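PDB 2B34: MAR1 Ribonuclease from Caenorhabditis elegans, which is called a ribonuclease but belongs to the isochorismatase family, and is probably a hydrolase whose exact reaction is not settled. Local coordinates for residues 29-40 against 134-144; 43-51 against 174-183. One frame throughout, in Å; residues are numbered along the deposited sequence.

Contact 1 (29-40 against 134-144); sequences NIKYFPEIITTS and DAVSSRSHTDR
K31 and S137 meet where strand 128-137 leaves the central parallel sheet of this three-layer alpha/beta fold, beside the start of helix 33-49. Two hydrogen bonds cross here, one between backbones and one from a serine hydroxyl. K31 N donates to S138 O at 2.9 Å, and S137 OG donates to K31 O at 2.6 Å. S137 OG lies anti to its own backbone N (chi1 -166°), which turns the hydroxyl to that carbonyl. The K31 side chain then runs along 138-141. Its CB lies near S138 O. Its CG touches R139 O at 3.3 Å and sits over one face of the H141 ring, 3.9 Å from the centroid, a CH-pi contact. The chain bends at chi2 (-64°), so CD stays over the same ring. CE returns to R139 O at 3.4 Å, and NZ ends near the rim of the imidazole. Y32 meets H141 rim to rim. Further along the helix, I36 CG1 packs on A135 C at 3.4 Å. T39 CB and CG2 lie against D134 O, and S40 OG against A135 CB. R139 reaches out with its guanidinium to E162 and to backbone carbonyls of I184 and L185, all of a second subunit. Y32 CD2 is near R144 NH1, while R144 NE donates to V136 O at 2.8 Å, in the carbonyl plane and on a lone pair.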
loop_
_atom_site.group_PDB
_atom_site.type_symbol
_atom_site.label_atom_id
_atom_site.label_comp_id
_atom_site.label_asym_id
_atom_site.label_seq_id
_atom_site.Cartn_x
_atom_site.Cartn_y
_atom_site.Cartn_z
ATOM N N ASN A 29 4.059 8.428 -26.747
ATOM C CA ASN A 29 4.366 9.118 -25.492
ATOM C C ASN A 29 3.716 8.491 -24.266
ATOM O O ASN A 29 3.568 9.158 -23.252
ATOM C CB ASN A 29 3.944 10.596 -25.557
ATOM C CG ASN A 29 4.343 11.266 -26.851
ATOM O OD1 ASN A 29 3.654 11.138 -27.872
ATOM N ND2 ASN A 29 5.446 11.999 -26.817
ATOM N N ILE A 30 3.296 7.236 -24.359
ATOM C CA ILE A 30 2.637 6.566 -23.233
ATOM C C ILE A 30 3.292 5.209 -23.003
ATOM O O ILE A 30 3.406 4.411 -23.933
ATOM C CB ILE A 30 1.097 6.374 -23.479
ATOM C CG1 ILE A 30 0.359 7.722 -23.643
ATOM C CG2 ILE A 30 0.458 5.514 -22.384
ATOM C CD1 ILE A 30 0.205 8.570 -22.364
ATOM N N LYS A 31 3.727 4.951 -21.772
ATOM C CA LYS A 31 4.283 3.640 -21.417
ATOM C C LYS A 31 3.240 2.559 -21.658
ATOM O O LYS A 31 2.090 2.702 -21.235
ATOM C CB LYS A 31 4.756 3.611 -19.957
ATOM C CG LYS A 31 5.893 4.579 -19.639
ATOM C CD LYS A 31 7.167 4.233 -20.407
ATOM C CE LYS A 31 8.286 5.229 -20.095
ATOM N NZ LYS A 31 9.623 4.671 -20.450
ATOM N N TYR A 32 3.646 1.499 -22.357
ATOM C CA TYR A 32 2.776 0.370 -22.705
ATOM C C TYR A 32 1.517 0.776 -23.480
ATOM O O TYR A 32 0.430 0.242 -23.237
ATOM C CB TYR A 32 2.390 -0.447 -21.460
ATOM C CG TYR A 32 3.553 -0.849 -20.582
ATOM C CD1 TYR A 32 4.309 -1.989 -20.864
ATOM C CD2 TYR A 32 3.894 -0.091 -19.462
ATOM C CE1 TYR A 32 5.381 -2.362 -20.049
ATOM C CE2 TYR A 32 4.960 -0.454 -18.645
ATOM C CZ TYR A 32 5.698 -1.587 -18.943
ATOM O OH TYR A 32 6.749 -1.941 -18.128
ATOM N N PHE A 33 1.660 1.712 -24.417
ATOM C CA PHE A 33 0.513 2.155 -25.210
ATOM C C PHE A 33 -0.162 0.995 -25.974
ATOM O O PHE A 33 -1.375 0.809 -25.860
ATOM C CB PHE A 33 0.886 3.315 -26.144
ATOM C CG PHE A 33 -0.301 3.969 -26.798
ATOM C CD1 PHE A 33 -1.071 4.901 -26.103
ATOM C CD2 PHE A 33 -0.658 3.649 -28.106
ATOM C CE1 PHE A 33 -2.176 5.513 -26.704
ATOM C CE2 PHE A 33 -1.762 4.252 -28.713
ATOM C CZ PHE A 33 -2.520 5.188 -28.011
ATOM N N PRO A 34 0.620 0.202 -26.738
ATOM C CA PRO A 34 0.011 -0.923 -27.454
ATOM C C PRO A 34 -0.734 -1.924 -26.561
ATOM O O PRO A 34 -1.802 -2.412 -26.943
ATOM C CB PRO A 34 1.211 -1.581 -28.140
ATOM C CG PRO A 34 2.194 -0.460 -28.317
ATOM C CD PRO A 34 2.065 0.299 -27.030
ATOM N N GLU A 35 -0.172 -2.220 -25.389
ATOM C CA GLU A 35 -0.774 -3.160 -24.431
ATOM C C GLU A 35 -2.116 -2.642 -23.916
ATOM O O GLU A 35 -3.112 -3.370 -23.868
ATOM C CB GLU A 35 0.175 -3.387 -23.244
ATOM C CG GLU A 35 1.429 -4.200 -23.557
ATOM C CD GLU A 35 2.623 -3.363 -24.002
ATOM O OE1 GLU A 35 2.441 -2.256 -24.543
ATOM O OE2 GLU A 35 3.765 -3.828 -23.819
ATOM N N ILE A 36 -2.113 -1.373 -23.539
ATOM C CA ILE A 36 -3.267 -0.669 -22.998
ATOM C C ILE A 36 -4.414 -0.567 -24.011
ATOM O O ILE A 36 -5.585 -0.653 -23.636
ATOM C CB ILE A 36 -2.817 0.724 -22.448
ATOM C CG1 ILE A 36 -2.654 0.675 -20.928
ATOM C CG2 ILE A 36 -3.750 1.849 -22.856
ATOM C CD1 ILE A 36 -1.445 -0.088 -20.453
ATOM N N ILE A 37 -4.066 -0.405 -25.286
ATOM C CA ILE A 37 -5.047 -0.421 -26.375
ATOM C C ILE A 37 -5.687 -1.803 -26.501
ATOM O O ILE A 37 -6.913 -1.920 -26.525
ATOM C CB ILE A 37 -4.418 0.005 -27.737
ATOM C CG1 ILE A 37 -3.985 1.482 -27.715
ATOM C CG2 ILE A 37 -5.364 -0.322 -28.922
ATOM C CD1 ILE A 37 -5.052 2.490 -27.248
ATOM N N THR A 38 -4.854 -2.843 -26.570
ATOM C CA THR A 38 -5.343 -4.221 -26.614
ATOM C C THR A 38 -6.295 -4.515 -25.454
ATOM O O THR A 38 -7.372 -5.080 -25.649
ATOM C CB THR A 38 -4.177 -5.246 -26.617
ATOM O OG1 THR A 38 -3.385 -5.053 -27.792
ATOM C CG2 THR A 38 -4.699 -6.675 -26.617
ATOM N N THR A 39 -5.894 -4.115 -24.252
ATOM C CA THR A 39 -6.676 -4.391 -23.049
ATOM C C THR A 39 -7.928 -3.507 -22.963
ATOM O O THR A 39 -8.990 -3.987 -22.573
ATOM C CB THR A 39 -5.803 -4.276 -21.783
ATOM O OG1 THR A 39 -4.667 -5.131 -21.929
ATOM C CG2 THR A 39 -6.570 -4.705 -20.549
ATOM N N SER A 40 -7.804 -2.234 -23.340
ATOM C CA SER A 40 -8.976 -1.351 -23.431
ATOM C C SER A 40 -9.996 -1.886 -24.441
ATOM O O SER A 40 -11.198 -1.778 -24.216
ATOM C CB SER A 40 -8.582 0.091 -23.774
ATOM O OG SER A 40 -7.778 0.664 -22.749
ATOM N N ASP A 134 -4.434 -2.375 -15.897
ATOM C CA ASP A 134 -3.759 -2.874 -17.096
ATOM C C ASP A 134 -4.270 -2.235 -18.400
ATOM O O ASP A 134 -3.884 -2.639 -19.504
ATOM C CB ASP A 134 -3.764 -4.411 -17.156
ATOM C CG ASP A 134 -5.150 -5.031 -16.969
ATOM O OD1 ASP A 134 -6.098 -4.344 -16.539
ATOM O OD2 ASP A 134 -5.280 -6.242 -17.247
ATOM N N ALA A 135 -5.122 -1.224 -18.253
ATOM C CA ALA A 135 -5.656 -0.465 -19.376
ATOM C C ALA A 135 -5.502 1.037 -19.116
ATOM O O ALA A 135 -6.081 1.869 -19.827
ATOM C CB ALA A 135 -7.115 -0.834 -19.611
ATOM N N VAL A 136 -4.710 1.371 -18.094
ATOM C CA VAL A 136 -4.456 2.757 -17.680
ATOM C C VAL A 136 -2.943 2.991 -17.550
ATOM O O VAL A 136 -2.236 2.191 -16.931
ATOM C CB VAL A 136 -5.191 3.098 -16.347
ATOM C CG1 VAL A 136 -4.725 4.436 -15.768
ATOM C CG2 VAL A 136 -6.703 3.122 -16.551
ATOM N N SER A 137 -2.449 4.074 -18.147
ATOM C CA SER A 137 -1.015 4.373 -18.134
ATOM C C SER A 137 -0.695 5.872 -18.278
ATOM O O SER A 137 -1.595 6.689 -18.474
ATOM C CB SER A 137 -0.300 3.567 -19.223
ATOM O OG SER A 137 1.098 3.594 -19.028
ATOM N N SER A 138 0.595 6.207 -18.179
ATOM C CA SER A 138 1.091 7.581 -18.303
ATOM C C SER A 138 2.362 7.609 -19.151
ATOM O O SER A 138 2.889 6.558 -19.515
ATOM C CB SER A 138 1.421 8.165 -16.923
ATOM O OG SER A 138 0.283 8.228 -16.088
ATOM N N ARG A 139 2.860 8.812 -19.440
ATOM C CA ARG A 139 4.155 8.983 -20.106
ATOM C C ARG A 139 5.299 8.498 -19.208
ATOM O O ARG A 139 6.244 7.867 -19.676
ATOM C CB ARG A 139 4.360 10.446 -20.524
ATOM C CG ARG A 139 5.714 10.745 -21.166
ATOM C CD ARG A 139 5.790 12.157 -21.765
ATOM N NE ARG A 139 5.545 13.199 -20.767
ATOM C CZ ARG A 139 6.077 14.419 -20.797
ATOM N NH1 ARG A 139 6.906 14.769 -21.778
ATOM N NH2 ARG A 139 5.787 15.289 -19.837
ATOM N N SER A 140 5.190 8.789 -17.915
ATOM C CA SER A 140 6.175 8.374 -16.919
ATOM C C SER A 140 5.649 7.244 -16.033
ATOM O O SER A 140 4.495 7.280 -15.600
ATOM C CB SER A 140 6.550 9.568 -16.043
ATOM O OG SER A 140 7.131 9.137 -14.829
ATOM N N HIS A 141 6.507 6.260 -15.759
ATOM C CA HIS A 141 6.199 5.166 -14.827
ATOM C C HIS A 141 5.848 5.660 -13.420
ATOM O O HIS A 141 4.938 5.128 -12.781
ATOM C CB HIS A 141 7.378 4.192 -14.718
ATOM C CG HIS A 141 7.626 3.384 -15.954
ATOM N ND1 HIS A 141 8.851 3.349 -16.585
ATOM C CD2 HIS A 141 6.811 2.573 -16.672
ATOM C CE1 HIS A 141 8.782 2.551 -17.634
ATOM N NE2 HIS A 141 7.554 2.069 -17.711
ATOM N N THR A 142 6.590 6.660 -12.942
ATOM C CA THR A 142 6.388 7.222 -11.604
ATOM C C THR A 142 5.015 7.881 -11.492
ATOM O O THR A 142 4.309 7.692 -10.494
ATOM C CB THR A 142 7.523 8.212 -11.233
ATOM O OG1 THR A 142 8.780 7.529 -11.300
ATOM C CG2 THR A 142 7.343 8.767 -9.819
ATOM N N ASP A 143 4.644 8.641 -12.521
ATOM C CA ASP A 143 3.327 9.283 -12.597
ATOM C C ASP A 143 2.187 8.264 -12.513
ATOM O O ASP A 143 1.238 8.457 -11.754
ATOM C CB ASP A 143 3.208 10.119 -13.881
ATOM C CG ASP A 143 3.876 11.482 -13.757
ATOM O OD1 ASP A 143 4.072 11.954 -12.617
ATOM O OD2 ASP A 143 4.206 12.084 -14.800
ATOM N N ARG A 144 2.304 7.189 -13.292
ATOM C CA ARG A 144 1.330 6.093 -13.319
ATOM C C ARG A 144 1.247 5.379 -11.965
ATOM O O ARG A 144 0.151 5.131 -11.451
ATOM C CB ARG A 144 1.713 5.086 -14.412
ATOM C CG ARG A 144 0.691 3.969 -14.653
ATOM C CD ARG A 144 1.271 2.868 -15.533
ATOM N NE ARG A 144 0.298 1.804 -15.795
ATOM C CZ ARG A 144 0.605 0.585 -16.228
ATOM N NH1 ARG A 144 1.871 0.241 -16.437
ATOM N NH2 ARG A 144 -0.361 -0.304 -16.433
HETATM O O HOH W 1 -2.406 -4.670 -20.800
#

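Contact 2 (43-51 against 174-183); sequences LIDAARILS and HPKFKEVQKL
An antiparallel helix pair sets I49 against V180, and A46 against L183. The last turns of helix 33-49 lie against helix 177-183, with segment axes 9.8 Å apart and N-to-C directions at 171°. Most of the contact is made by aliphatic carbons. I49 points toward the partner helix. Its CG1 stands beside the backbone N (chi1 -67°), which leaves CG2 anti to that N. The CG2 methyl meets V180 CG1 at 3.8 Å and also lies on K176 CG. I49 CD1 reaches E179 OE2 at 3.4 Å. E179 uses its other oxygen, OE1, in a salt bridge with K176 NZ whose hydrogen bond is weak, so a charged pair borders the isoleucine. L50 CD2 packs on K176 CB and, at 3.8 Å, on H174 CE1.

In the alpha/beta fold, helix 33-49 is one of the helices packed on the parallel sheet, and L43 and I44 face the strands. Helix 177-183 lies on its outer side, and I165 of helix 161-169 touches both A46 and V180. Helix 33-49 ends in a Schellman motif, with S51 at positive phi.

At the other end, the two methyls of L183 part: CD1 sits 3.6 Å from A46 N, and CD2 sits 3.7 Å from D45 CB. D45 OD1 takes R48 NH1 at 2.9 Å, a salt bridge on the anti side of the carboxylate, and also pairs with R41. With an alanine in place of D45, R41 and R48 would probably lose the carboxylate they share. K176 N, at the N-cap position of helix 177-183, donates to H174 ND1.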
loop_
_atom_site.group_PDB
_atom_site.type_symbol
_atom_site.label_atom_id
_atom_site.label_comp_id
_atom_site.label_asym_id
_atom_site.label_seq_id
_atom_site.Cartn_x
_atom_site.Cartn_y
_atom_site.Cartn_z
ATOM N N LEU A 43 -12.287 -4.511 -22.805
ATOM C CA LEU A 43 -13.362 -3.931 -22.007
ATOM C C LEU A 43 -14.471 -3.342 -22.868
ATOM O O LEU A 43 -15.651 -3.491 -22.549
ATOM C CB LEU A 43 -12.815 -2.885 -21.036
ATOM C CG LEU A 43 -12.320 -3.567 -19.760
ATOM C CD1 LEU A 43 -10.955 -3.076 -19.379
ATOM C CD2 LEU A 43 -13.331 -3.440 -18.621
ATOM N N ILE A 44 -14.078 -2.674 -23.953
ATOM C CA ILE A 44 -15.025 -2.154 -24.941
ATOM C C ILE A 44 -15.880 -3.280 -25.542
ATOM O O ILE A 44 -17.096 -3.139 -25.646
ATOM C CB ILE A 44 -14.300 -1.336 -26.036
ATOM C CG1 ILE A 44 -13.957 0.060 -25.505
ATOM C CG2 ILE A 44 -15.153 -1.221 -27.294
ATOM C CD1 ILE A 44 -12.876 0.780 -26.294
ATOM N N ASP A 45 -15.236 -4.388 -25.918
ATOM C CA ASP A 45 -15.929 -5.575 -26.425
ATOM C C ASP A 45 -16.862 -6.164 -25.370
ATOM O O ASP A 45 -18.001 -6.527 -25.675
ATOM C CB ASP A 45 -14.932 -6.656 -26.856
ATOM C CG ASP A 45 -14.186 -6.311 -28.134
ATOM O OD1 ASP A 45 -14.647 -5.456 -28.924
ATOM O OD2 ASP A 45 -13.117 -6.922 -28.353
ATOM N N ALA A 46 -16.369 -6.262 -24.134
ATOM C CA ALA A 46 -17.163 -6.772 -23.019
ATOM C C ALA A 46 -18.388 -5.907 -22.762
ATOM O O ALA A 46 -19.471 -6.436 -22.516
ATOM C CB ALA A 46 -16.320 -6.884 -21.764
ATOM N N ALA A 47 -18.215 -4.586 -22.828
ATOM C CA ALA A 47 -19.327 -3.651 -22.629
ATOM C C ALA A 47 -20.398 -3.782 -23.722
ATOM O O ALA A 47 -21.595 -3.755 -23.428
ATOM C CB ALA A 47 -18.820 -2.217 -22.532
ATOM N N ARG A 48 -19.963 -3.942 -24.972
ATOM C CA ARG A 48 -20.877 -4.151 -26.102
ATOM C C ARG A 48 -21.663 -5.460 -25.938
ATOM O O ARG A 48 -22.879 -5.493 -26.133
ATOM C CB ARG A 48 -20.103 -4.143 -27.429
ATOM C CG ARG A 48 -20.973 -4.227 -28.690
ATOM C CD ARG A 48 -20.145 -4.548 -29.944
ATOM N NE ARG A 48 -19.536 -5.878 -29.870
ATOM C CZ ARG A 48 -18.227 -6.124 -29.812
ATOM N NH1 ARG A 48 -17.339 -5.134 -29.847
ATOM N NH2 ARG A 48 -17.803 -7.376 -29.729
ATOM N N ILE A 49 -20.955 -6.524 -25.568
ATOM C CA ILE A 49 -21.547 -7.844 -25.344
ATOM C C ILE A 49 -22.595 -7.811 -24.235
ATOM O O ILE A 49 -23.685 -8.374 -24.380
ATOM C CB ILE A 49 -20.452 -8.912 -25.021
ATOM C CG1 ILE A 49 -19.544 -9.165 -26.236
ATOM C CG2 ILE A 49 -21.066 -10.221 -24.505
ATOM C CD1 ILE A 49 -20.276 -9.539 -27.520
ATOM N N LEU A 50 -22.266 -7.129 -23.140
ATOM C CA LEU A 50 -23.117 -7.102 -21.950
ATOM C C LEU A 50 -24.097 -5.930 -21.918
ATOM O O LEU A 50 -24.811 -5.747 -20.931
ATOM C CB LEU A 50 -22.259 -7.124 -20.679
ATOM C CG LEU A 50 -21.317 -8.324 -20.506
ATOM C CD1 LEU A 50 -20.335 -8.092 -19.362
ATOM C CD2 LEU A 50 -22.087 -9.627 -20.309
ATOM N N SER A 51 -24.140 -5.157 -23.004
ATOM C CA SER A 51 -25.035 -3.994 -23.133
ATOM C C SER A 51 -24.789 -2.956 -22.034
ATOM O O SER A 51 -25.730 -2.367 -21.495
ATOM C CB SER A 51 -26.510 -4.425 -23.151
ATOM O OG SER A 51 -26.777 -5.318 -24.219
ATOM N N HIS A 174 -23.777 -17.655 -16.733
ATOM C CA HIS A 174 -24.298 -16.412 -17.304
ATOM C C HIS A 174 -24.526 -16.611 -18.805
ATOM O O HIS A 174 -23.670 -17.188 -19.482
ATOM C CB HIS A 174 -23.328 -15.247 -17.061
ATOM C CG HIS A 174 -23.901 -13.902 -17.391
ATOM N ND1 HIS A 174 -23.860 -13.366 -18.661
ATOM C CD2 HIS A 174 -24.532 -12.986 -16.617
ATOM C CE1 HIS A 174 -24.445 -12.180 -18.656
ATOM N NE2 HIS A 174 -24.858 -11.926 -17.428
ATOM N N PRO A 175 -25.681 -16.148 -19.327
ATOM C CA PRO A 175 -26.017 -16.360 -20.742
ATOM C C PRO A 175 -24.957 -15.845 -21.721
ATOM O O PRO A 175 -24.883 -16.328 -22.851
ATOM C CB PRO A 175 -27.335 -15.593 -20.922
ATOM C CG PRO A 175 -27.453 -14.707 -19.734
ATOM C CD PRO A 175 -26.746 -15.411 -18.622
ATOM N N LYS A 176 -24.145 -14.887 -21.275
ATOM C CA LYS A 176 -23.113 -14.272 -22.103
ATOM C C LYS A 176 -21.684 -14.639 -21.683
ATOM O O LYS A 176 -20.725 -14.010 -22.133
ATOM C CB LYS A 176 -23.287 -12.747 -22.112
ATOM C CG LYS A 176 -24.065 -12.189 -23.305
ATOM C CD LYS A 176 -25.564 -12.444 -23.215
ATOM C CE LYS A 176 -26.313 -11.719 -24.329
ATOM N NZ LYS A 176 -25.935 -12.184 -25.699
ATOM N N PHE A 177 -21.541 -15.662 -20.839
ATOM C CA PHE A 177 -20.226 -16.061 -20.318
ATOM C C PHE A 177 -19.262 -16.555 -21.400
ATOM O O PHE A 177 -18.104 -16.136 -21.440
ATOM C CB PHE A 177 -20.357 -17.111 -19.208
ATOM C CG PHE A 177 -19.053 -17.762 -18.835
ATOM C CD1 PHE A 177 -18.131 -17.097 -18.032
ATOM C CD2 PHE A 177 -18.742 -19.038 -19.300
ATOM C CE1 PHE A 177 -16.921 -17.691 -17.691
ATOM C CE2 PHE A 177 -17.536 -19.642 -18.965
ATOM C CZ PHE A 177 -16.624 -18.968 -18.156
ATOM N N LYS A 178 -19.740 -17.450 -22.262
ATOM C CA LYS A 178 -18.909 -17.999 -23.335
ATOM C C LYS A 178 -18.431 -16.926 -24.315
ATOM O O LYS A 178 -17.325 -17.017 -24.849
ATOM C CB LYS A 178 -19.630 -19.136 -24.066
ATOM C CG LYS A 178 -19.512 -20.488 -23.371
ATOM C CD LYS A 178 -18.125 -21.096 -23.579
ATOM C CE LYS A 178 -17.862 -22.239 -22.617
ATOM N NZ LYS A 178 -16.426 -22.641 -22.628
ATOM N N GLU A 179 -19.256 -15.905 -24.526
ATOM C CA GLU A 179 -18.870 -14.773 -25.368
ATOM C C GLU A 179 -17.757 -13.929 -24.748
ATOM O O GLU A 179 -16.762 -13.640 -25.411
ATOM C CB GLU A 179 -20.077 -13.900 -25.708
ATOM C CG GLU A 179 -20.939 -14.468 -26.818
ATOM C CD GLU A 179 -22.147 -13.611 -27.106
ATOM O OE1 GLU A 179 -23.274 -14.063 -26.806
ATOM O OE2 GLU A 179 -21.971 -12.486 -27.620
ATOM N N VAL A 180 -17.921 -13.546 -23.481
ATOM C CA VAL A 180 -16.893 -12.757 -22.790
ATOM C C VAL A 180 -15.626 -13.573 -22.514
ATOM O O VAL A 180 -14.538 -13.007 -22.411
ATOM C CB VAL A 180 -17.418 -12.052 -21.492
ATOM C CG1 VAL A 180 -18.563 -11.095 -21.817
ATOM C CG2 VAL A 180 -17.830 -13.055 -20.422
ATOM N N GLN A 181 -15.776 -14.898 -22.419
ATOM C CA GLN A 181 -14.649 -15.806 -22.168
ATOM C C GLN A 181 -13.629 -15.782 -23.304
ATOM O O GLN A 181 -12.429 -15.938 -23.060
ATOM C CB GLN A 181 -15.137 -17.240 -21.933
ATOM C CG GLN A 181 -14.143 -18.127 -21.184
ATOM C CD GLN A 181 -14.594 -19.575 -21.074
ATOM O OE1 GLN A 181 -15.370 -20.067 -21.899
ATOM N NE2 GLN A 181 -14.098 -20.271 -20.055
ATOM N N LYS A 182 -14.116 -15.591 -24.534
ATOM C CA LYS A 182 -13.259 -15.457 -25.720
ATOM C C LYS A 182 -12.272 -14.305 -25.575
ATOM O O LYS A 182 -11.120 -14.414 -25.993
ATOM C CB LYS A 182 -14.097 -15.243 -26.995
ATOM C CG LYS A 182 -15.107 -16.343 -27.321
ATOM C CD LYS A 182 -14.444 -17.625 -27.805
ATOM C CE LYS A 182 -15.481 -18.721 -28.045
ATOM N NZ LYS A 182 -14.839 -20.045 -28.313
ATOM N N LEU A 183 -12.734 -13.210 -24.973
ATOM C CA LEU A 183 -11.924 -12.002 -24.781
ATOM C C LEU A 183 -10.785 -12.196 -23.780
ATOM O O LEU A 183 -9.798 -11.458 -23.812
ATOM C CB LEU A 183 -12.800 -10.823 -24.328
ATOM C CG LEU A 183 -14.177 -10.600 -24.966
ATOM C CD1 LEU A 183 -14.947 -9.540 -24.196
ATOM C CD2 LEU A 183 -14.070 -10.229 -26.449
#

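Contacts 1 and 2 share helix 33-49. Contact 1 uses its first turns and the loop before it. Contact 2 uses its last turns. Their centres are about 23 Å apart, and beyond this shared helix the two do not touch. Along the chain the order is 29-40, 43-51, 134-144, 174-183, so the segments alternate and the contacts cross. Contact 1 ties the helix to the end of sheet strand 128-137 and the start of helix 141-154. Contact 2 ties it to helix 177-183 near the C-terminus. One helix thus links the parallel sheet with the late part of the chain. Residues of contact 1 also reach two other subunits of the four-chain assembly.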